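Local coordinates for AB hydrolase-1 domain-containing protein (Thermoplasma acidophilum DSM 1728, PDB 3BDI) that is of unknown function but probably acts as a cytoplasmic hydrolase of the alpha/beta hydrolase superfamily, in the ABHD14 family, at residues S156-V161 with S184-Y189; H34-T39 with A107-G112; A130-W135 with L152-K157. All blocks are in the same frame, centred on the assembly; numbering follows the deposited sequence.

Contact 1: residues S156-V161 with S184-Y189; sequences SKDHVV and SGHPVY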
loop_
_atom_site.group_PDB
_atom_site.type_symbol
_atom_site.label_atom_id
_atom_site.label_comp_id
_atom_site.label_asym_id
_atom_site.label_seq_id
_atom_site.Cartn_x
_atom_site.Cartn_y
_atom_site.Cartn_z
ATOM N N SER A 156 1.906 -3.617 18.139
ATOM C CA SER A 156 2.777 -3.641 19.333
ATOM C C SER A 156 3.382 -5.003 19.558
ATOM O O SER A 156 4.445 -5.105 20.173
ATOM C CB SER A 156 1.997 -3.220 20.577
ATOM O OG SER A 156 1.010 -4.150 20.934
ATOM N N LYS A 157 2.757 -6.031 19.005
ATOM C CA LYS A 157 3.207 -7.427 19.172
ATOM C C LYS A 157 3.888 -7.973 17.910
ATOM O O LYS A 157 4.031 -9.193 17.746
ATOM C CB LYS A 157 2.021 -8.340 19.558
ATOM C CG LYS A 157 1.272 -7.870 20.763
ATOM C CD LYS A 157 0.022 -8.708 21.018
ATOM C CE LYS A 157 0.260 -9.866 21.898
ATOM N NZ LYS A 157 -1.019 -10.189 22.646
ATOM N N ASP A 158 4.261 -7.108 16.977
ATOM C CA ASP A 158 4.890 -7.558 15.739
ATOM C C ASP A 158 6.313 -8.046 15.981
ATOM O O ASP A 158 7.193 -7.255 16.361
ATOM C CB ASP A 158 4.869 -6.401 14.736
ATOM C CG ASP A 158 5.268 -6.798 13.320
ATOM O OD1 ASP A 158 5.853 -7.906 13.092
ATOM O OD2 ASP A 158 5.068 -5.963 12.423
ATOM N N HIS A 159 6.521 -9.329 15.753
ATOM C CA HIS A 159 7.856 -9.934 15.771
ATOM C C HIS A 159 8.284 -10.429 14.398
ATOM O O HIS A 159 9.272 -11.167 14.289
ATOM C CB HIS A 159 7.888 -11.089 16.782
ATOM C CG HIS A 159 7.495 -10.695 18.175
ATOM N ND1 HIS A 159 8.280 -9.885 18.972
ATOM C CD2 HIS A 159 6.393 -10.987 18.908
ATOM C CE1 HIS A 159 7.674 -9.691 20.131
ATOM N NE2 HIS A 159 6.531 -10.355 20.123
ATOM N N VAL A 160 7.527 -10.075 13.353
ATOM C CA VAL A 160 7.873 -10.430 11.972
ATOM C C VAL A 160 8.829 -9.403 11.378
ATOM O O VAL A 160 9.870 -9.744 10.755
ATOM C CB VAL A 160 6.597 -10.559 11.105
ATOM C CG1 VAL A 160 6.927 -10.750 9.594
ATOM C CG2 VAL A 160 5.723 -11.701 11.641
ATOM N N VAL A 161 8.455 -8.139 11.509
ATOM C CA VAL A 161 9.319 -7.039 11.154
ATOM C C VAL A 161 9.516 -6.269 12.451
ATOM O O VAL A 161 8.593 -5.663 12.984
ATOM C CB VAL A 161 8.754 -6.126 10.023
ATOM C CG1 VAL A 161 9.686 -4.942 9.760
ATOM C CG2 VAL A 161 8.497 -6.903 8.733
ATOM N N SER A 184 -2.063 -5.796 18.573
ATOM C CA SER A 184 -1.958 -6.358 17.224
ATOM C C SER A 184 -0.564 -6.874 16.956
ATOM O O SER A 184 0.417 -6.261 17.358
ATOM C CB SER A 184 -2.271 -5.297 16.192
ATOM O OG SER A 184 -2.081 -5.817 14.868
ATOM N N GLY A 185 -0.457 -8.002 16.276
ATOM C CA GLY A 185 0.806 -8.418 15.614
ATOM C C GLY A 185 0.960 -7.772 14.244
ATOM O O GLY A 185 0.471 -6.671 14.002
ATOM N N HIS A 186 1.608 -8.475 13.332
ATOM C CA HIS A 186 2.060 -7.909 12.093
ATOM C C HIS A 186 0.914 -7.357 11.178
ATOM O O HIS A 186 1.084 -6.179 10.766
ATOM C CB HIS A 186 3.037 -8.911 11.463
ATOM C CG HIS A 186 3.703 -8.468 10.204
ATOM N ND1 HIS A 186 4.573 -7.397 10.141
ATOM C CD2 HIS A 186 3.670 -9.004 8.966
ATOM C CE1 HIS A 186 4.989 -7.261 8.887
ATOM N NE2 HIS A 186 4.475 -8.238 8.167
ATOM N N PRO A 187 -0.192 -8.098 10.847
ATOM C CA PRO A 187 -1.353 -7.645 9.984
ATOM C C PRO A 187 -2.453 -6.820 10.720
ATOM O O PRO A 187 -3.538 -7.286 11.123
ATOM C CB PRO A 187 -1.953 -8.951 9.491
ATOM C CG PRO A 187 -1.639 -9.871 10.458
ATOM C CD PRO A 187 -0.370 -9.511 11.165
ATOM N N VAL A 188 -2.106 -5.573 10.903
ATOM C CA VAL A 188 -2.853 -4.742 11.782
ATOM C C VAL A 188 -4.286 -4.534 11.318
ATOM O O VAL A 188 -5.225 -4.425 12.125
ATOM C CB VAL A 188 -2.137 -3.347 11.974
ATOM C CG1 VAL A 188 -2.879 -2.501 12.990
ATOM C CG2 VAL A 188 -0.650 -3.532 12.405
ATOM N N TYR A 189 -4.430 -4.429 9.997
ATOM C CA TYR A 189 -5.710 -4.223 9.315
ATOM C C TYR A 189 -6.631 -5.458 9.399
ATOM O O TYR A 189 -7.783 -5.391 9.016
ATOM C CB TYR A 189 -5.464 -3.800 7.827
ATOM C CG TYR A 189 -4.481 -4.729 7.193
ATOM C CD1 TYR A 189 -4.881 -5.904 6.581
ATOM C CD2 TYR A 189 -3.123 -4.500 7.311
ATOM C CE1 TYR A 189 -3.958 -6.809 6.094
ATOM C CE2 TYR A 189 -2.203 -5.398 6.846
ATOM C CZ TYR A 189 -2.598 -6.557 6.232
ATOM O OH TYR A 189 -1.745 -7.543 5.777
HETATM O O HOH W 1 2.858 -4.420 12.387
#
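S184 meets K157 through the backbone: K157 N donates to S184 O at 2.9 Å. The CB of K157 also rests near that oxygen. G185 passes close to the chain at D158, with 4.2 Å between G185 CA and D158 CA. H186 carries the contact. Its CG stands anti to its own backbone N (chi1 -176°), which turns the ring toward the D158 carboxylate. H186 ND1 donates to D158 OD2 at 2.7 Å, nearly straight at 169°. The oxygen lies in the ring plane and is met on its syn side, though 33° out of the carboxylate plane. V160 covers one face of the ring, with V160 CG1 3.8 Å from the H186 ring centroid in a CH-pi contact. A water donates to both D158 OD2 and H186 O. D158 OD1 accepts from V160 N, an Asx turn, and also from V161 N, an Asx motif. With an alanine in place of D158, H186 ND1 would probably lose its acceptor, and V160 N and V161 N theirs, leaving the ring freer to turn. H186 NE2 hydrogen-bonds to S108 OG, so the set is consistent with a Ser-His-Asp triad in which the carboxylate orients the imidazole toward the serine.

Contact 2: residues H34-T39 with A107-G112; sequences HGYSFT and ASMGGG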
loop_
_atom_site.group_PDB
_atom_site.type_symbol
_atom_site.label_atom_id
_atom_site.label_comp_id
_atom_site.label_asym_id
_atom_site.label_seq_id
_atom_site.Cartn_x
_atom_site.Cartn_y
_atom_site.Cartn_z
ATOM N N HIS A 34 -1.041 -5.613 -0.939
ATOM C CA HIS A 34 -1.077 -6.606 0.112
ATOM C C HIS A 34 0.305 -7.206 0.464
ATOM O O HIS A 34 1.287 -7.115 -0.271
ATOM C CB HIS A 34 -2.090 -7.684 -0.277
ATOM C CG HIS A 34 -1.698 -8.446 -1.484
ATOM N ND1 HIS A 34 -0.705 -9.408 -1.461
ATOM C CD2 HIS A 34 -2.144 -8.365 -2.755
ATOM C CE1 HIS A 34 -0.553 -9.860 -2.698
ATOM N NE2 HIS A 34 -1.406 -9.241 -3.503
ATOM N N GLY A 35 0.305 -7.906 1.592
ATOM C CA GLY A 35 1.433 -8.702 2.054
ATOM C C GLY A 35 1.484 -10.074 1.436
ATOM O O GLY A 35 0.545 -10.508 0.758
ATOM N N TYR A 36 2.585 -10.753 1.671
ATOM C CA TYR A 36 2.862 -12.065 1.110
ATOM C C TYR A 36 1.702 -13.062 1.376
ATOM O O TYR A 36 1.388 -13.904 0.519
ATOM C CB TYR A 36 4.166 -12.632 1.689
ATOM C CG TYR A 36 4.583 -13.955 1.135
ATOM C CD1 TYR A 36 5.330 -14.025 -0.013
ATOM C CD2 TYR A 36 4.203 -15.121 1.759
ATOM C CE1 TYR A 36 5.709 -15.282 -0.540
ATOM C CE2 TYR A 36 4.588 -16.354 1.273
ATOM C CZ TYR A 36 5.330 -16.409 0.139
ATOM O OH TYR A 36 5.687 -17.692 -0.307
ATOM N N SER A 37 1.079 -12.978 2.568
ATOM C CA SER A 37 0.177 -13.993 3.044
ATOM C C SER A 37 -1.273 -13.690 2.751
ATOM O O SER A 37 -2.124 -14.529 3.062
ATOM C CB SER A 37 0.334 -14.202 4.550
ATOM O OG SER A 37 1.652 -14.673 4.842
ATOM N N PHE A 38 -1.558 -12.513 2.164
ATOM C CA PHE A 38 -2.951 -12.058 1.992
ATOM C C PHE A 38 -3.160 -11.597 0.555
ATOM O O PHE A 38 -2.254 -11.694 -0.292
ATOM C CB PHE A 38 -3.256 -10.948 2.990
ATOM C CG PHE A 38 -3.021 -11.392 4.429
ATOM C CD1 PHE A 38 -3.886 -12.326 4.997
ATOM C CD2 PHE A 38 -1.917 -10.957 5.163
ATOM C CE1 PHE A 38 -3.664 -12.818 6.271
ATOM C CE2 PHE A 38 -1.706 -11.452 6.457
ATOM C CZ PHE A 38 -2.571 -12.381 6.989
ATOM N N THR A 39 -4.396 -11.210 0.247
ATOM C CA THR A 39 -4.715 -10.715 -1.081
ATOM C C THR A 39 -5.581 -9.485 -0.983
ATOM O O THR A 39 -5.907 -9.012 0.122
ATOM C CB THR A 39 -5.431 -11.797 -1.959
ATOM O OG1 THR A 39 -6.814 -11.974 -1.597
ATOM C CG2 THR A 39 -4.713 -13.129 -1.921
ATOM N N ALA A 107 1.157 -3.180 2.886
ATOM C CA ALA A 107 1.389 -3.961 4.072
ATOM C C ALA A 107 2.532 -4.939 3.841
ATOM O O ALA A 107 2.544 -5.675 2.875
ATOM C CB ALA A 107 0.142 -4.734 4.437
ATOM N N SER A 108 3.531 -4.945 4.741
ATOM C CA SER A 108 4.567 -5.982 4.784
ATOM C C SER A 108 5.359 -5.926 3.452
ATOM O O SER A 108 5.931 -4.862 3.148
ATOM C CB SER A 108 3.982 -7.321 5.174
ATOM O OG SER A 108 4.992 -8.248 5.537
HETATM N N MSE A 109 5.420 -7.022 2.703
HETATM C CA MSE A 109 6.000 -7.001 1.376
HETATM C C MSE A 109 5.532 -5.743 0.617
HETATM O O MSE A 109 6.332 -5.036 0.021
HETATM C CB MSE A 109 5.571 -8.284 0.632
HETATM C CG MSE A 109 5.961 -8.323 -0.821
HETATM SE SE MSE A 109 5.255 -9.928 -1.693
HETATM C CE MSE A 109 3.369 -9.543 -1.892
ATOM N N GLY A 110 4.211 -5.502 0.605
ATOM C CA GLY A 110 3.595 -4.391 -0.097
ATOM C C GLY A 110 4.090 -3.047 0.395
ATOM O O GLY A 110 4.137 -2.071 -0.350
ATOM N N GLY A 111 4.392 -2.969 1.684
ATOM C CA GLY A 111 4.985 -1.745 2.250
ATOM C C GLY A 111 6.360 -1.489 1.667
ATOM O O GLY A 111 6.704 -0.331 1.364
ATOM N N GLY A 112 7.185 -2.521 1.545
ATOM C CA GLY A 112 8.410 -2.374 0.788
ATOM C C GLY A 112 8.187 -1.908 -0.626
ATOM O O GLY A 112 8.915 -1.029 -1.148
HETATM O O HOH W 2 4.864 -9.953 3.451
#
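In one of its two modelled conformers, selenomethionine M109 has CG anti to its backbone N (chi1 173°) and bends at chi3 (75°), which swings its CE methyl across to H34 and Y36. H34 has CG between its backbone N and carbonyl carbon (chi1 65°), and its side chain lies beside that of M109, pointing the same way. In this conformer M109 CE sits 3.6 Å from H34 O and 3.8 Å from Y36 N. M109 SE comes to the edge of the Y36 ring, 4.4 Å from Y36 CD1. Backbone packing continues at G35, where G35 CA lies 3.3 Å from A107 O. The segment 107-112 has the form of a nucleophile elbow: S108 sits in a strained turn between strand 102-107 and helix 109-120. At G110 a side chain would run into H34 O, so the approach needs a glycine. One water accepts from both Y36 N and M109 N, as would suit an oxyanion hole in this family. H34 ND1 donates to G35 O at 2.8 Å, with G35 O in the imidazole plane. F38 N reaches it from the carbonyl face opposite H34 ND1, closing a type I turn from G35 to F38.

Contact 3: residues A130-W135 with L152-K157; sequences AVAPAW and LVWGSK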
loop_
_atom_site.group_PDB
_atom_site.type_symbol
_atom_site.label_atom_id
_atom_site.label_comp_id
_atom_site.label_asym_id
_atom_site.label_seq_id
_atom_site.Cartn_x
_atom_site.Cartn_y
_atom_site.Cartn_z
ATOM N N ALA A 130 2.505 2.766 5.131
ATOM C CA ALA A 130 3.266 1.522 5.143
ATOM C C ALA A 130 3.071 0.841 6.463
ATOM O O ALA A 130 3.344 1.415 7.533
ATOM C CB ALA A 130 4.743 1.795 4.878
ATOM N N VAL A 131 2.536 -0.361 6.409
ATOM C CA VAL A 131 2.219 -1.162 7.573
ATOM C C VAL A 131 3.349 -2.168 7.755
ATOM O O VAL A 131 3.433 -3.157 7.026
ATOM C CB VAL A 131 0.874 -1.897 7.432
ATOM C CG1 VAL A 131 0.411 -2.491 8.781
ATOM C CG2 VAL A 131 -0.209 -0.941 6.875
ATOM N N ALA A 132 4.249 -1.891 8.710
ATOM C CA ALA A 132 5.403 -2.747 8.983
ATOM C C ALA A 132 6.093 -3.198 7.701
ATOM O O ALA A 132 6.230 -4.392 7.416
ATOM C CB ALA A 132 5.061 -3.904 9.904
ATOM N N PRO A 133 6.584 -2.229 6.913
ATOM C CA PRO A 133 7.201 -2.566 5.630
ATOM C C PRO A 133 8.382 -3.489 5.712
ATOM O O PRO A 133 9.293 -3.252 6.511
ATOM C CB PRO A 133 7.647 -1.209 5.090
ATOM C CG PRO A 133 7.704 -0.275 6.311
ATOM C CD PRO A 133 6.575 -0.774 7.167
ATOM N N ALA A 134 8.339 -4.559 4.929
ATOM C CA ALA A 134 9.399 -5.539 4.793
ATOM C C ALA A 134 10.242 -5.198 3.581
ATOM O O ALA A 134 9.849 -4.433 2.716
ATOM C CB ALA A 134 8.788 -6.916 4.629
ATOM N N TRP A 135 11.461 -5.729 3.583
ATOM C CA TRP A 135 12.392 -5.707 2.428
ATOM C C TRP A 135 13.024 -4.347 2.099
ATOM O O TRP A 135 13.557 -4.157 0.979
ATOM C CB TRP A 135 11.748 -6.300 1.160
ATOM C CG TRP A 135 11.139 -7.679 1.297
ATOM C CD1 TRP A 135 11.243 -8.544 2.354
ATOM C CD2 TRP A 135 10.349 -8.368 0.300
ATOM N NE1 TRP A 135 10.544 -9.704 2.098
ATOM C CE2 TRP A 135 9.999 -9.627 0.841
ATOM C CE3 TRP A 135 9.904 -8.034 -0.987
ATOM C CZ2 TRP A 135 9.230 -10.573 0.134
ATOM C CZ3 TRP A 135 9.134 -8.981 -1.702
ATOM C CH2 TRP A 135 8.812 -10.238 -1.122
ATOM N N LEU A 152 3.495 5.395 9.090
ATOM C CA LEU A 152 4.037 4.085 9.441
ATOM C C LEU A 152 3.175 3.497 10.529
ATOM O O LEU A 152 2.940 4.110 11.571
ATOM C CB LEU A 152 5.470 4.253 9.959
ATOM C CG LEU A 152 6.463 4.836 8.962
ATOM C CD1 LEU A 152 7.796 5.161 9.610
ATOM C CD2 LEU A 152 6.718 3.961 7.764
ATOM N N VAL A 153 2.627 2.303 10.282
ATOM C CA VAL A 153 1.740 1.605 11.213
ATOM C C VAL A 153 2.402 0.315 11.603
ATOM O O VAL A 153 2.826 -0.437 10.749
ATOM C CB VAL A 153 0.346 1.339 10.606
ATOM C CG1 VAL A 153 -0.536 0.656 11.638
ATOM C CG2 VAL A 153 -0.317 2.648 10.126
ATOM N N TRP A 154 2.468 0.036 12.902
ATOM C CA TRP A 154 3.006 -1.215 13.396
ATOM C C TRP A 154 2.099 -1.723 14.500
ATOM O O TRP A 154 1.589 -0.944 15.295
ATOM C CB TRP A 154 4.408 -1.034 14.023
ATOM C CG TRP A 154 5.558 -1.686 13.330
ATOM C CD1 TRP A 154 6.131 -2.916 13.610
ATOM C CD2 TRP A 154 6.342 -1.117 12.295
ATOM N NE1 TRP A 154 7.194 -3.130 12.806
ATOM C CE2 TRP A 154 7.369 -2.039 11.994
ATOM C CE3 TRP A 154 6.283 0.085 11.595
ATOM C CZ2 TRP A 154 8.350 -1.757 11.020
ATOM C CZ3 TRP A 154 7.236 0.358 10.655
ATOM C CH2 TRP A 154 8.247 -0.561 10.370
ATOM N N GLY A 155 1.963 -3.029 14.602
ATOM C CA GLY A 155 1.370 -3.650 15.777
ATOM C C GLY A 155 2.368 -3.786 16.913
ATOM O O GLY A 155 3.525 -4.084 16.670
ATOM N N SER A 156 1.906 -3.617 18.139
ATOM C CA SER A 156 2.777 -3.641 19.333
ATOM C C SER A 156 3.382 -5.003 19.558
ATOM O O SER A 156 4.445 -5.105 20.173
ATOM C CB SER A 156 1.997 -3.220 20.577
ATOM O OG SER A 156 1.010 -4.150 20.934
ATOM N N LYS A 157 2.757 -6.031 19.005
ATOM C CA LYS A 157 3.207 -7.427 19.172
ATOM C C LYS A 157 3.888 -7.973 17.910
ATOM O O LYS A 157 4.031 -9.193 17.746
ATOM C CB LYS A 157 2.021 -8.340 19.558
ATOM C CG LYS A 157 1.272 -7.870 20.763
ATOM C CD LYS A 157 0.022 -8.708 21.018
ATOM C CE LYS A 157 0.260 -9.866 21.898
ATOM N NZ LYS A 157 -1.019 -10.189 22.646
#
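A132 lies over one face of the W154 indole. A132 CA stands 3.6 Å from the centroid of the six-membered ring, only 7° off its normal, which makes a CH-pi contact. A132 CB reaches further along the same face, to 3.6 Å from W154 CE2. P133 extends the packing at the far end of the indole, where P133 CD is 3.6 Å from W154 CH2, and the two side chains cross at about a right angle. W154 has an unusual first torsion (chi1 -114°) that lays the indole against A132 and P133. Helix 163-172 packs on W154 through I163, S166 and Y169. Further down the strands, A130 CB meets L152 CD2 on one face of the sheet. V131 and V153 meet on the other, with V131 CG1 near V153 CB.

The segments belong to the neighbouring parallel strands 125-131 and 150-155 of the central sheet. Helix 140-143 lies between them in the chain, giving a beta-alpha-beta unit of the alpha/beta hydrolase fold. A130 pairs with L152 and V131 with V153. V153 N donates to A130 O at 3.0 Å, close to straight at 166°. A132 N donates to V153 O at 2.9 Å and is more bent at hydrogen. V131 CA also approaches V153 O, at 3.3 Å, as a CA-H...O contact. Past V131 the segment 130-135 leaves the sheet, and A132 CB touches H186. At the polar edge of the indole, W154 NE1 donates to V161 O, tying the ring to the loop that follows its own strand.

The three contacts gather at the C-terminal ends of the parallel strands, around the probable Ser-His-Asp site. Contact 1 supplies H186 and D158, and contact 2 supplies S108. They join through H186 NE2 and S108 OG, 2.7 Å apart. Contact 3 lies beside both, its centre about 7 Å from that of contact 1 and about 10 Å from that of contact 2. A132 CB packs 3.3 Å from D158 OD2. S108 N and V131 O are 2.9 Å apart, a probable hydrogen bond that ties the elbow to the next strand. A bound di(hydroxyethyl)ether lies about 4 Å from the side chain of Y36 in contact 2.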